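Local coordinates for protein putative modulator of DNA gyrase (Bacteroides thetaiotaomicron, PDB 1VPB) that is of unproven function but is probably a metallopeptidase of the peptidase U62 (PmbA/TldD) family, at residues K20-A25 against V39-S44; D27-N32 against L67-Y72; E150-K155 against K228-V233; I196-E201 against R235-K240. All coordinates share one frame; numbering follows the deposited sequence. Where two conformers were deposited one is given.

Contact 1: K20-A25 against V39-S44; sequences KLAQWA and VLLYSS
A22 meets V39 and L41 where helix 16-31 lies on one face of the long antiparallel sheet, over strand 36-52. The axes of the short helical and strand segments run nearly antiparallel, at 155°, and come within 8.6 Å of each other.

The contact is made by apolar groups. The methyl of A22 points at the strand and is met by two residues of the same strand face: A22 CB lies 4.1 Å from V39 CG1 and 4.2 Å from L41 CB. V39 holds CG1 anti to its backbone N (chi1 175°), which brings this branch to A22. Its other branch, CG2, reaches A25, one turn farther on, at 4.5 Å from A25 C. L41 lies alongside A22, its CB nearest and CD2 only slightly farther off.

Polar atoms enter only through the backbone. V39 CG1 comes 3.9 Å from A22 O, a van der Waals approach. The helix keeps its own bonds, A25 N to L21 O at 3.0 Å among them, and the strand spends its backbone groups on neighbours in the sheet: V39 pairs with L176, L40 with S68 and L41 with Y174.

L67 of strand 58-73 touches A25, V39 and L41 and so widens the apolar floor. With two small alanines on the facing side of the helix, the backbone can settle close to the sheet, and the fit rests on shape rather than on directed bonds.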
loop_
_atom_site.group_PDB
_atom_site.type_symbol
_atom_site.label_atom_id
_atom_site.label_comp_id
_atom_site.label_asym_id
_atom_site.label_seq_id
_atom_site.Cartn_x
_atom_site.Cartn_y
_atom_site.Cartn_z
ATOM N N LYS A 20 -15.773 -6.936 -28.682
ATOM C CA LYS A 20 -16.758 -8.002 -28.782
ATOM C C LYS A 20 -16.749 -8.852 -27.513
ATOM O O LYS A 20 -17.814 -9.299 -27.084
ATOM C CB LYS A 20 -16.475 -8.863 -30.008
ATOM C CG LYS A 20 -17.030 -8.218 -31.256
ATOM N N LEU A 21 -15.578 -9.018 -26.894
ATOM C CA LEU A 21 -15.510 -9.838 -25.670
ATOM C C LEU A 21 -16.233 -9.111 -24.538
ATOM O O LEU A 21 -17.036 -9.715 -23.793
ATOM C CB LEU A 21 -14.078 -10.121 -25.280
ATOM C CG LEU A 21 -13.883 -10.757 -23.877
ATOM C CD1 LEU A 21 -14.492 -12.119 -23.902
ATOM C CD2 LEU A 21 -12.429 -10.797 -23.513
ATOM N N ALA A 22 -16.031 -7.800 -24.451
ATOM C CA ALA A 22 -16.753 -7.013 -23.425
ATOM C C ALA A 22 -18.244 -7.015 -23.651
ATOM O O ALA A 22 -19.028 -7.127 -22.697
ATOM C CB ALA A 22 -16.245 -5.616 -23.370
ATOM N N GLN A 23 -18.670 -6.949 -24.917
ATOM C CA GLN A 23 -20.062 -6.914 -25.263
ATOM C C GLN A 23 -20.688 -8.281 -24.955
ATOM O O GLN A 23 -21.828 -8.346 -24.489
ATOM C CB GLN A 23 -20.224 -6.548 -26.753
ATOM C CG GLN A 23 -19.958 -5.058 -27.063
ATOM C CD GLN A 23 -19.595 -4.830 -28.552
ATOM O OE1 GLN A 23 -19.892 -5.691 -29.418
ATOM N NE2 GLN A 23 -18.927 -3.708 -28.832
ATOM N N TRP A 24 -19.934 -9.341 -25.202
ATOM C CA TRP A 24 -20.387 -10.716 -24.908
ATOM C C TRP A 24 -20.596 -10.866 -23.390
ATOM O O TRP A 24 -21.648 -11.349 -22.956
ATOM C CB TRP A 24 -19.374 -11.721 -25.402
ATOM C CG TRP A 24 -19.693 -13.096 -24.878
ATOM C CD1 TRP A 24 -20.506 -14.019 -25.452
ATOM C CD2 TRP A 24 -19.259 -13.655 -23.634
ATOM N NE1 TRP A 24 -20.604 -15.130 -24.649
ATOM C CE2 TRP A 24 -19.822 -14.943 -23.536
ATOM C CE3 TRP A 24 -18.399 -13.221 -22.623
ATOM C CZ2 TRP A 24 -19.600 -15.775 -22.440
ATOM C CZ3 TRP A 24 -18.168 -14.048 -21.544
ATOM C CH2 TRP A 24 -18.775 -15.311 -21.453
ATOM N N ALA A 25 -19.669 -10.329 -22.599
ATOM C CA ALA A 25 -19.755 -10.422 -21.135
ATOM C C ALA A 25 -20.955 -9.667 -20.610
ATOM O O ALA A 25 -21.644 -10.165 -19.719
ATOM C CB ALA A 25 -18.474 -9.955 -20.458
ATOM N N VAL A 39 -19.571 -3.059 -17.448
ATOM C CA VAL A 39 -18.420 -3.855 -17.800
ATOM C C VAL A 39 -17.283 -2.880 -18.154
ATOM O O VAL A 39 -17.515 -1.909 -18.831
ATOM C CB VAL A 39 -18.718 -4.788 -19.007
ATOM C CG1 VAL A 39 -17.496 -5.517 -19.449
ATOM C CG2 VAL A 39 -19.877 -5.784 -18.664
ATOM N N LEU A 40 -16.139 -3.164 -17.607
ATOM C CA LEU A 40 -14.866 -2.509 -17.990
ATOM C C LEU A 40 -13.903 -3.522 -18.510
ATOM O O LEU A 40 -13.573 -4.494 -17.859
ATOM C CB LEU A 40 -14.311 -1.790 -16.816
ATOM C CG LEU A 40 -12.855 -1.303 -16.906
ATOM C CD1 LEU A 40 -12.887 -0.078 -17.782
ATOM C CD2 LEU A 40 -12.314 -1.041 -15.542
ATOM N N LEU A 41 -13.344 -3.264 -19.699
ATOM C CA LEU A 41 -12.238 -4.031 -20.180
ATOM C C LEU A 41 -11.051 -3.057 -20.221
ATOM O O LEU A 41 -11.184 -1.941 -20.723
ATOM C CB LEU A 41 -12.595 -4.541 -21.569
ATOM C CG LEU A 41 -11.521 -5.365 -22.282
ATOM C CD1 LEU A 41 -11.442 -6.742 -21.785
ATOM C CD2 LEU A 41 -11.898 -5.394 -23.740
ATOM N N TYR A 42 -9.972 -3.426 -19.534
ATOM C CA TYR A 42 -8.853 -2.523 -19.367
ATOM C C TYR A 42 -7.605 -3.219 -19.829
ATOM O O TYR A 42 -7.488 -4.457 -19.831
ATOM C CB TYR A 42 -8.723 -2.049 -17.918
ATOM C CG TYR A 42 -8.529 -3.191 -16.945
ATOM C CD1 TYR A 42 -7.269 -3.696 -16.724
ATOM C CD2 TYR A 42 -9.614 -3.793 -16.300
ATOM C CE1 TYR A 42 -7.052 -4.765 -15.885
ATOM C CE2 TYR A 42 -9.395 -4.879 -15.424
ATOM C CZ TYR A 42 -8.109 -5.342 -15.230
ATOM O OH TYR A 42 -7.823 -6.422 -14.404
ATOM N N SER A 43 -6.626 -2.416 -20.233
ATOM C CA SER A 43 -5.312 -2.974 -20.428
ATOM C C SER A 43 -4.275 -1.911 -20.202
ATOM O O SER A 43 -4.543 -0.696 -20.226
ATOM C CB SER A 43 -5.133 -3.552 -21.795
ATOM O OG SER A 43 -5.104 -2.549 -22.737
ATOM N N SER A 44 -3.087 -2.374 -19.949
ATOM C CA SER A 44 -2.011 -1.413 -19.703
ATOM C C SER A 44 -0.692 -2.113 -20.004
ATOM O O SER A 44 -0.598 -3.362 -20.085
ATOM C CB SER A 44 -2.059 -0.960 -18.257
ATOM O OG SER A 44 -1.868 -2.097 -17.423
#

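Contact 2: D27-N32 against L67-Y72; sequences DYALKN and LSLSLY
A29 faces L69 and L71 where the C-terminal part of helix 16-31 covers strand 58-73, an alpha-on-beta layer over the antiparallel sheet. The helix contributes a single methyl: A29 CB points toward the strand and faces the ends of two leucines on the same strand face.

L69 can be followed outward. Its CB leaves the strand toward the helix, and CG stands anti to the carbonyl carbon (chi1 -69°), which places the fork so that CD2 faces the helix. There CD2 ends 4.3 Å from A29 CB, whereas CD1 turns back along the strand toward L67 and lies far from A29. The same side chain also packs on V39 of strand 36-52 and I80 of strand 76-82, so it joins the helix to three adjacent strands. L71 comes from farther along; its CB does not aim at the helix, but CD2 swings over to 4.5 Å from A29 CB. C34, in the loop after the helix, touches both A29 and L71 and adds to this apolar patch.

Behind A29, on the part of the helix turned from the strand, the helix end is held by polar contacts. N32, the first residue to leave helical geometry, turns its amide back and gives a hydrogen bond from ND2 to Y28 O, 2.9 Å long and fairly straight at 162°. The acceptor lies in the amide plane of N32, though the donor is tilted 21° from the carbonyl plane. The same nitrogen stands over the centre of the Y28 ring, with N32 ND2 3.3 Å above the ring plane.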
loop_
_atom_site.group_PDB
_atom_site.type_symbol
_atom_site.label_atom_id
_atom_site.label_comp_id
_atom_site.label_asym_id
_atom_site.label_seq_id
_atom_site.Cartn_x
_atom_site.Cartn_y
_atom_site.Cartn_z
ATOM N N ASP A 27 -23.764 -9.030 -22.277
ATOM C CA ASP A 27 -24.936 -9.788 -22.700
ATOM C C ASP A 27 -25.116 -11.021 -21.806
ATOM O O ASP A 27 -26.248 -11.312 -21.401
ATOM C CB ASP A 27 -24.802 -10.146 -24.184
ATOM C CG ASP A 27 -25.901 -11.047 -24.662
ATOM O OD1 ASP A 27 -27.018 -10.518 -24.869
ATOM O OD2 ASP A 27 -25.722 -12.273 -24.841
ATOM N N TYR A 28 -24.036 -11.701 -21.508
ATOM C CA TYR A 28 -24.087 -12.924 -20.689
ATOM C C TYR A 28 -24.609 -12.560 -19.304
ATOM O O TYR A 28 -25.508 -13.239 -18.749
ATOM C CB TYR A 28 -22.707 -13.569 -20.608
ATOM C CG TYR A 28 -22.769 -14.913 -19.892
ATOM C CD1 TYR A 28 -23.152 -16.079 -20.560
ATOM C CD2 TYR A 28 -22.537 -14.968 -18.529
ATOM C CE1 TYR A 28 -23.255 -17.294 -19.873
ATOM C CE2 TYR A 28 -22.625 -16.152 -17.849
ATOM C CZ TYR A 28 -22.998 -17.305 -18.521
ATOM O OH TYR A 28 -23.097 -18.447 -17.733
ATOM N N ALA A 29 -24.061 -11.499 -18.712
ATOM C CA ALA A 29 -24.553 -11.081 -17.389
ATOM C C ALA A 29 -26.065 -10.762 -17.392
ATOM O O ALA A 29 -26.819 -11.117 -16.473
ATOM C CB ALA A 29 -23.741 -9.839 -16.900
ATOM N N LEU A 30 -26.533 -10.036 -18.422
ATOM C CA LEU A 30 -27.915 -9.618 -18.517
ATOM C C LEU A 30 -28.869 -10.780 -18.763
ATOM O O LEU A 30 -29.987 -10.777 -18.219
ATOM C CB LEU A 30 -28.096 -8.589 -19.619
ATOM C CG LEU A 30 -27.452 -7.210 -19.321
ATOM C CD1 LEU A 30 -27.526 -6.351 -20.601
ATOM C CD2 LEU A 30 -28.003 -6.523 -18.106
ATOM N N LYS A 31 -28.396 -11.773 -19.460
ATOM C CA LYS A 31 -29.212 -12.952 -19.768
ATOM C C LYS A 31 -29.234 -13.952 -18.619
ATOM O O LYS A 31 -30.059 -14.866 -18.614
ATOM C CB LYS A 31 -28.682 -13.654 -21.010
ATOM C CG LYS A 31 -28.987 -12.851 -22.273
ATOM C CD LYS A 31 -28.369 -13.505 -23.540
ATOM N N ASN A 32 -28.342 -13.819 -17.651
ATOM C CA ASN A 32 -28.177 -14.839 -16.575
ATOM C C ASN A 32 -28.380 -14.303 -15.148
ATOM O O ASN A 32 -27.907 -14.942 -14.218
ATOM C CB ASN A 32 -26.819 -15.483 -16.704
ATOM C CG ASN A 32 -26.749 -16.441 -17.865
ATOM O OD1 ASN A 32 -27.264 -17.552 -17.762
ATOM N ND2 ASN A 32 -26.210 -16.002 -18.988
ATOM N N LEU A 67 -11.050 -7.774 -17.142
ATOM C CA LEU A 67 -12.451 -7.457 -17.259
ATOM C C LEU A 67 -13.009 -7.314 -15.860
ATOM O O LEU A 67 -12.758 -8.185 -15.040
ATOM C CB LEU A 67 -13.177 -8.576 -17.982
ATOM C CG LEU A 67 -14.477 -8.513 -18.731
ATOM C CD1 LEU A 67 -14.470 -7.450 -19.805
ATOM C CD2 LEU A 67 -14.695 -9.880 -19.429
ATOM N N SER A 68 -13.723 -6.233 -15.604
ATOM C CA SER A 68 -14.367 -5.953 -14.280
ATOM C C SER A 68 -15.822 -5.782 -14.560
ATOM O O SER A 68 -16.210 -5.168 -15.548
ATOM C CB SER A 68 -13.791 -4.674 -13.684
ATOM O OG SER A 68 -12.489 -4.995 -13.259
ATOM N N LEU A 69 -16.686 -6.348 -13.698
ATOM C CA LEU A 69 -18.131 -6.120 -13.879
ATOM C C LEU A 69 -18.752 -5.671 -12.580
ATOM O O LEU A 69 -18.344 -6.114 -11.505
ATOM C CB LEU A 69 -18.828 -7.430 -14.306
ATOM C CG LEU A 69 -18.535 -8.000 -15.691
ATOM C CD1 LEU A 69 -17.318 -8.868 -15.640
ATOM C CD2 LEU A 69 -19.659 -8.800 -16.205
ATOM N N SER A 70 -19.766 -4.798 -12.678
ATOM C CA SER A 70 -20.609 -4.406 -11.559
ATOM C C SER A 70 -21.929 -5.094 -11.898
ATOM O O SER A 70 -22.450 -4.949 -12.990
ATOM C CB SER A 70 -20.867 -2.934 -11.481
ATOM O OG SER A 70 -19.651 -2.208 -11.232
ATOM N N LEU A 71 -22.410 -5.888 -10.953
ATOM C CA LEU A 71 -23.587 -6.723 -11.138
ATOM C C LEU A 71 -24.775 -6.262 -10.282
ATOM O O LEU A 71 -24.678 -6.102 -9.093
ATOM C CB LEU A 71 -23.240 -8.179 -10.772
ATOM C CG LEU A 71 -21.967 -8.798 -11.369
ATOM C CD1 LEU A 71 -21.775 -10.153 -10.748
ATOM C CD2 LEU A 71 -22.091 -8.911 -12.847
ATOM N N TYR A 72 -25.912 -5.917 -10.943
ATOM C CA TYR A 72 -27.140 -5.460 -10.295
ATOM C C TYR A 72 -28.152 -6.624 -10.398
ATOM O O TYR A 72 -28.617 -6.961 -11.501
ATOM C CB TYR A 72 -27.695 -4.225 -10.998
ATOM C CG TYR A 72 -26.798 -3.006 -10.871
ATOM C CD1 TYR A 72 -25.653 -2.920 -11.635
ATOM C CD2 TYR A 72 -27.116 -1.964 -10.002
ATOM C CE1 TYR A 72 -24.795 -1.783 -11.525
ATOM C CE2 TYR A 72 -26.302 -0.868 -9.868
ATOM C CZ TYR A 72 -25.132 -0.787 -10.645
ATOM O OH TYR A 72 -24.332 0.358 -10.496
#

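Contact 3: E150-K155 against K228-V233; sequences EEALGK and KALERV
A152 and K155 close on L230 of helix 225-234 at the two ends of a type II beta turn, A152 to K155, in the loop between helix 138-150 and strand 159-177. The turn is held by K155 N to A152 O at 3.0 Å, and G154 takes the positive phi (69°) that this turn type places at its third residue.

Apolar contact carries the interface. A152 CB points at the helix and sits 4.3 Å from L230 CB, near the stem of the leucine. L230 sends CG anti to its backbone N (chi1 179°), which carries CD2 on to the far end of the turn, 3.9 Å from K155 CB. One leucine thus spans both ends of the turn. I196 of strand 181-198 touches A152 and L230 alike and backs the contact from the sheet.

The polar groups work beside this contact. E151 sends its carboxylate to the start of the same helix, where OE1 takes a bond from Q227 N and OE2 one from G224 N, tying loop and helix together just outside the apolar patch. K155 is apolar at its root and polar at its tip: the chain bends at chi2 and chi4, away from L230 and over its own loop. There K155 NZ bonds to E150 O at 3.2 Å, approaching nearly along the C=O axis, with a second, weak bond to L153 O at 3.4 Å.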
loop_
_atom_site.group_PDB
_atom_site.type_symbol
_atom_site.label_atom_id
_atom_site.label_comp_id
_atom_site.label_asym_id
_atom_site.label_seq_id
_atom_site.Cartn_x
_atom_site.Cartn_y
_atom_site.Cartn_z
ATOM N N GLU A 150 23.882 11.317 -13.230
ATOM C CA GLU A 150 25.172 11.948 -13.519
ATOM C C GLU A 150 25.218 13.412 -13.177
ATOM O O GLU A 150 26.296 13.940 -13.031
ATOM C CB GLU A 150 25.551 11.763 -14.991
ATOM C CG GLU A 150 25.877 10.330 -15.369
ATOM C CD GLU A 150 27.234 9.837 -14.866
ATOM O OE1 GLU A 150 28.104 10.650 -14.468
ATOM O OE2 GLU A 150 27.434 8.601 -14.886
ATOM N N GLU A 151 24.070 14.087 -13.076
ATOM C CA GLU A 151 24.019 15.480 -12.639
ATOM C C GLU A 151 24.441 15.676 -11.184
ATOM O O GLU A 151 24.860 16.779 -10.805
ATOM C CB GLU A 151 22.617 16.071 -12.839
ATOM C CG GLU A 151 22.221 16.236 -14.306
ATOM C CD GLU A 151 20.811 16.769 -14.497
ATOM O OE1 GLU A 151 20.158 17.127 -13.507
ATOM O OE2 GLU A 151 20.370 16.838 -15.669
ATOM N N ALA A 152 24.345 14.636 -10.366
ATOM C CA ALA A 152 24.639 14.766 -8.942
ATOM C C ALA A 152 25.870 13.976 -8.532
ATOM O O ALA A 152 26.549 14.362 -7.594
ATOM C CB ALA A 152 23.451 14.331 -8.106
ATOM N N LEU A 153 26.127 12.881 -9.241
ATOM C CA LEU A 153 27.143 11.919 -8.857
ATOM C C LEU A 153 28.458 12.642 -8.800
ATOM O O LEU A 153 28.800 13.376 -9.738
ATOM C CB LEU A 153 27.176 10.723 -9.827
ATOM C CG LEU A 153 26.169 9.620 -9.527
ATOM C CD1 LEU A 153 26.069 8.579 -10.653
ATOM C CD2 LEU A 153 26.501 8.936 -8.203
ATOM N N GLY A 154 29.142 12.494 -7.657
ATOM C CA GLY A 154 30.458 13.088 -7.430
ATOM C C GLY A 154 30.505 14.602 -7.298
ATOM O O GLY A 154 31.583 15.186 -7.298
ATOM N N LYS A 155 29.357 15.256 -7.196
ATOM C CA LYS A 155 29.320 16.712 -7.173
ATOM C C LYS A 155 29.463 17.253 -5.764
ATOM O O LYS A 155 29.640 18.460 -5.593
ATOM C CB LYS A 155 28.005 17.251 -7.761
ATOM C CG LYS A 155 27.769 16.898 -9.207
ATOM C CD LYS A 155 28.659 17.690 -10.139
ATOM C CE LYS A 155 28.330 17.364 -11.587
ATOM N NZ LYS A 155 28.577 15.923 -11.922
ATOM N N LYS A 228 18.436 19.527 -9.288
ATOM C CA LYS A 228 17.425 20.008 -8.351
ATOM C C LYS A 228 17.327 19.188 -7.080
ATOM O O LYS A 228 17.212 19.752 -5.989
ATOM C CB LYS A 228 16.044 20.062 -9.007
ATOM C CG LYS A 228 15.867 21.287 -9.928
ATOM C CD LYS A 228 14.493 21.267 -10.612
ATOM C CE LYS A 228 14.361 22.245 -11.795
ATOM N NZ LYS A 228 15.217 21.882 -12.959
ATOM N N ALA A 229 17.414 17.861 -7.189
ATOM C CA ALA A 229 17.376 17.025 -5.979
ATOM C C ALA A 229 18.567 17.311 -5.080
ATOM O O ALA A 229 18.436 17.306 -3.857
ATOM C CB ALA A 229 17.348 15.525 -6.344
ATOM N N LEU A 230 19.733 17.512 -5.698
ATOM C CA LEU A 230 20.927 17.782 -4.911
ATOM C C LEU A 230 20.783 19.115 -4.172
ATOM O O LEU A 230 21.092 19.228 -2.979
ATOM C CB LEU A 230 22.176 17.782 -5.796
ATOM C CG LEU A 230 23.465 18.093 -5.042
ATOM C CD1 LEU A 230 23.660 17.134 -3.887
ATOM C CD2 LEU A 230 24.663 18.082 -5.968
ATOM N N GLU A 231 20.335 20.128 -4.897
ATOM C CA GLU A 231 20.103 21.459 -4.312
ATOM C C GLU A 231 19.109 21.382 -3.142
ATOM O O GLU A 231 19.344 21.963 -2.100
ATOM C CB GLU A 231 19.629 22.448 -5.389
ATOM C CG GLU A 231 20.663 22.696 -6.492
ATOM C CD GLU A 231 20.089 23.400 -7.737
ATOM O OE1 GLU A 231 18.831 23.525 -7.860
ATOM O OE2 GLU A 231 20.913 23.817 -8.611
ATOM N N ARG A 232 18.046 20.621 -3.303
ATOM C CA ARG A 232 17.028 20.427 -2.268
ATOM C C ARG A 232 17.519 19.706 -1.023
ATOM O O ARG A 232 17.123 20.038 0.107
ATOM C CB ARG A 232 15.847 19.659 -2.821
ATOM C CG ARG A 232 14.994 20.521 -3.681
ATOM C CD ARG A 232 14.150 19.750 -4.659
ATOM N NE ARG A 232 13.117 18.952 -4.009
ATOM C CZ ARG A 232 11.974 19.460 -3.537
ATOM N NH1 ARG A 232 11.756 20.782 -3.546
ATOM N NH2 ARG A 232 11.066 18.640 -3.024
ATOM N N VAL A 233 18.353 18.698 -1.199
ATOM C CA VAL A 233 18.796 17.972 -0.023
ATOM C C VAL A 233 19.843 18.778 0.753
ATOM O O VAL A 233 19.880 18.686 1.970
ATOM C CB VAL A 233 19.301 16.558 -0.342
ATOM C CG1 VAL A 233 20.585 16.589 -1.195
ATOM C CG2 VAL A 233 19.448 15.772 0.951
#

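Contact 4: I196-E201 against R235-K240; sequences ITIRGE and RKLGQK
I198 and L237 reach toward each other tip to tip, and this is the close part of the contact. I198 CD1 lies 3.7 Å from L237 CD2 and 3.9 Å from L237 CG, so the end of the isoleucine fits against the fork of the leucine. CG1 of I198 sits between the backbone N and the carbonyl carbon (chi1 72°), a crowded position that directs CD1 across to the leucine. L237 CD2 continues over the backbone just beyond the strand, 4.0 Å from G200 CA, where no side chain intervenes.

An alanine in place of L237 is likely to leave I198 CD1 and G200 without this leucine's contact and to open a gap between the strand end and the loop.

The rest is looser. R199 sets out away from the 235-240 segment, and in one of its two modelled conformers the guanidinium pairs with E157; in the type II turn K236 to Q239, exposed G238 holds the positive phi.

The contact joins the end of strand 181-198 to the loop that follows helix 225-234: I198 also packs on V233 of that helix, while L237, on the way to strand 245-251, touches R158, and K236 NZ reaches back to S207 O in edge strand 207-214.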
loop_
_atom_site.group_PDB
_atom_site.type_symbol
_atom_site.label_atom_id
_atom_site.label_comp_id
_atom_site.label_asym_id
_atom_site.label_seq_id
_atom_site.Cartn_x
_atom_site.Cartn_y
_atom_site.Cartn_z
ATOM N N ILE A 196 18.271 11.619 -3.506
ATOM C CA ILE A 196 19.632 11.766 -3.065
ATOM C C ILE A 196 19.655 11.817 -1.557
ATOM O O ILE A 196 18.838 12.489 -0.973
ATOM C CB ILE A 196 20.228 13.081 -3.606
ATOM C CG1 ILE A 196 20.170 13.068 -5.130
ATOM C CG2 ILE A 196 21.654 13.282 -3.072
ATOM C CD1 ILE A 196 20.740 14.281 -5.813
ATOM N N THR A 197 20.597 11.097 -0.971
ATOM C CA THR A 197 20.800 11.068 0.464
ATOM C C THR A 197 22.197 11.573 0.778
ATOM O O THR A 197 23.161 11.250 0.072
ATOM C CB THR A 197 20.604 9.645 0.963
ATOM O OG1 THR A 197 19.206 9.308 0.858
ATOM C CG2 THR A 197 20.940 9.524 2.441
ATOM N N ILE A 198 22.311 12.368 1.839
ATOM C CA ILE A 198 23.592 12.938 2.209
ATOM C C ILE A 198 23.895 12.769 3.685
ATOM O O ILE A 198 23.016 12.435 4.481
ATOM C CB ILE A 198 23.682 14.444 1.817
ATOM C CG1 ILE A 198 22.802 15.316 2.726
ATOM C CG2 ILE A 198 23.300 14.629 0.334
ATOM C CD1 ILE A 198 22.989 16.793 2.482
ATOM N N ARG A 199 25.161 12.993 4.021
ATOM C CA ARG A 199 25.647 12.975 5.399
ATOM C C ARG A 199 25.281 14.293 6.065
ATOM O O ARG A 199 25.743 15.353 5.642
ATOM C CB ARG A 199 27.174 12.798 5.423
ATOM C CG ARG A 199 27.796 12.643 6.818
ATOM C CD ARG A 199 29.325 12.731 6.834
ATOM N NE ARG A 199 29.803 14.105 6.620
ATOM C CZ ARG A 199 30.482 14.551 5.556
ATOM N NH1 ARG A 199 30.815 13.751 4.544
ATOM N NH2 ARG A 199 30.840 15.831 5.508
ATOM N N GLY A 200 24.441 14.216 7.094
ATOM C CA GLY A 200 24.068 15.381 7.880
ATOM C C GLY A 200 24.984 15.483 9.093
ATOM O O GLY A 200 26.121 15.002 9.058
ATOM N N GLU A 201 24.491 16.123 10.151
ATOM C CA GLU A 201 25.202 16.163 11.430
ATOM C C GLU A 201 24.918 14.895 12.235
ATOM O O GLU A 201 23.815 14.343 12.211
ATOM C CB GLU A 201 24.813 17.400 12.237
ATOM C CG GLU A 201 23.393 17.375 12.796
ATOM N N ARG A 235 19.871 21.958 1.099
ATOM C CA ARG A 235 19.124 22.992 1.798
ATOM C C ARG A 235 18.543 22.486 3.102
ATOM O O ARG A 235 18.081 23.284 3.914
ATOM C CB ARG A 235 17.990 23.512 0.898
ATOM C CG ARG A 235 18.473 24.567 -0.099
ATOM C CD ARG A 235 17.361 25.088 -1.029
ATOM N NE ARG A 235 17.870 26.109 -1.943
ATOM N N LYS A 236 18.543 21.170 3.289
ATOM C CA LYS A 236 18.037 20.569 4.519
ATOM C C LYS A 236 19.092 20.593 5.641
ATOM O O LYS A 236 18.792 20.233 6.768
ATOM C CB LYS A 236 17.583 19.128 4.286
ATOM C CG LYS A 236 16.432 18.971 3.257
ATOM C CD LYS A 236 15.711 17.640 3.471
ATOM C CE LYS A 236 14.503 17.463 2.549
ATOM N NZ LYS A 236 13.614 16.312 2.991
ATOM N N LEU A 237 20.313 21.000 5.318
ATOM C CA LEU A 237 21.395 21.001 6.286
ATOM C C LEU A 237 21.194 22.175 7.253
ATOM O O LEU A 237 20.882 23.284 6.832
ATOM C CB LEU A 237 22.748 21.125 5.586
ATOM C CG LEU A 237 23.249 19.909 4.787
ATOM C CD1 LEU A 237 24.542 20.276 4.072
ATOM C CD2 LEU A 237 23.441 18.681 5.686
ATOM N N GLY A 238 21.369 21.910 8.541
ATOM C CA GLY A 238 21.283 22.936 9.567
ATOM C C GLY A 238 19.860 23.186 10.033
ATOM O O GLY A 238 19.618 24.132 10.779
ATOM N N GLN A 239 18.908 22.358 9.623
ATOM C CA GLN A 239 17.516 22.597 10.029
ATOM C C GLN A 239 17.357 22.588 11.552
ATOM O O GLN A 239 17.966 21.775 12.241
ATOM C CB GLN A 239 16.586 21.587 9.397
ATOM C CG GLN A 239 16.208 21.889 7.953
ATOM C CD GLN A 239 15.424 20.744 7.310
ATOM O OE1 GLN A 239 15.446 19.623 7.822
ATOM N NE2 GLN A 239 14.749 21.019 6.182
ATOM N N LYS A 240 16.578 23.533 12.064
ATOM C CA LYS A 240 16.389 23.754 13.510
ATOM C C LYS A 240 14.962 24.270 13.742
ATOM O O LYS A 240 14.373 24.844 12.852
ATOM C CB LYS A 240 17.334 24.846 14.048
ATOM C CG LYS A 240 18.758 24.444 14.347
ATOM C CD LYS A 240 19.443 25.443 15.272
ATOM C CE LYS A 240 19.591 26.822 14.637
ATOM N NZ LYS A 240 20.485 27.713 15.451
#

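Contacts 1 and 2 are buried and share helix 16-31, laid over the neighbouring strands 36-52 and 58-73; V39 CG1 and L67 CD1, 3.6 Å apart, join them into one apolar layer. Contact 4 reaches the other end of the same long sheet, its centre about 51 Å from that of contact 1, and contact 3 packs on the sheet there. Both are only partly buried and are linked through I196, whose CD1 is 3.6 Å from A152 CB. In the first pair alanines on a helix meet strand residues; in the second, single leucines, one on helix 225-234 and one just after it, close on loops and a strand end, with charged side chains bonded alongside.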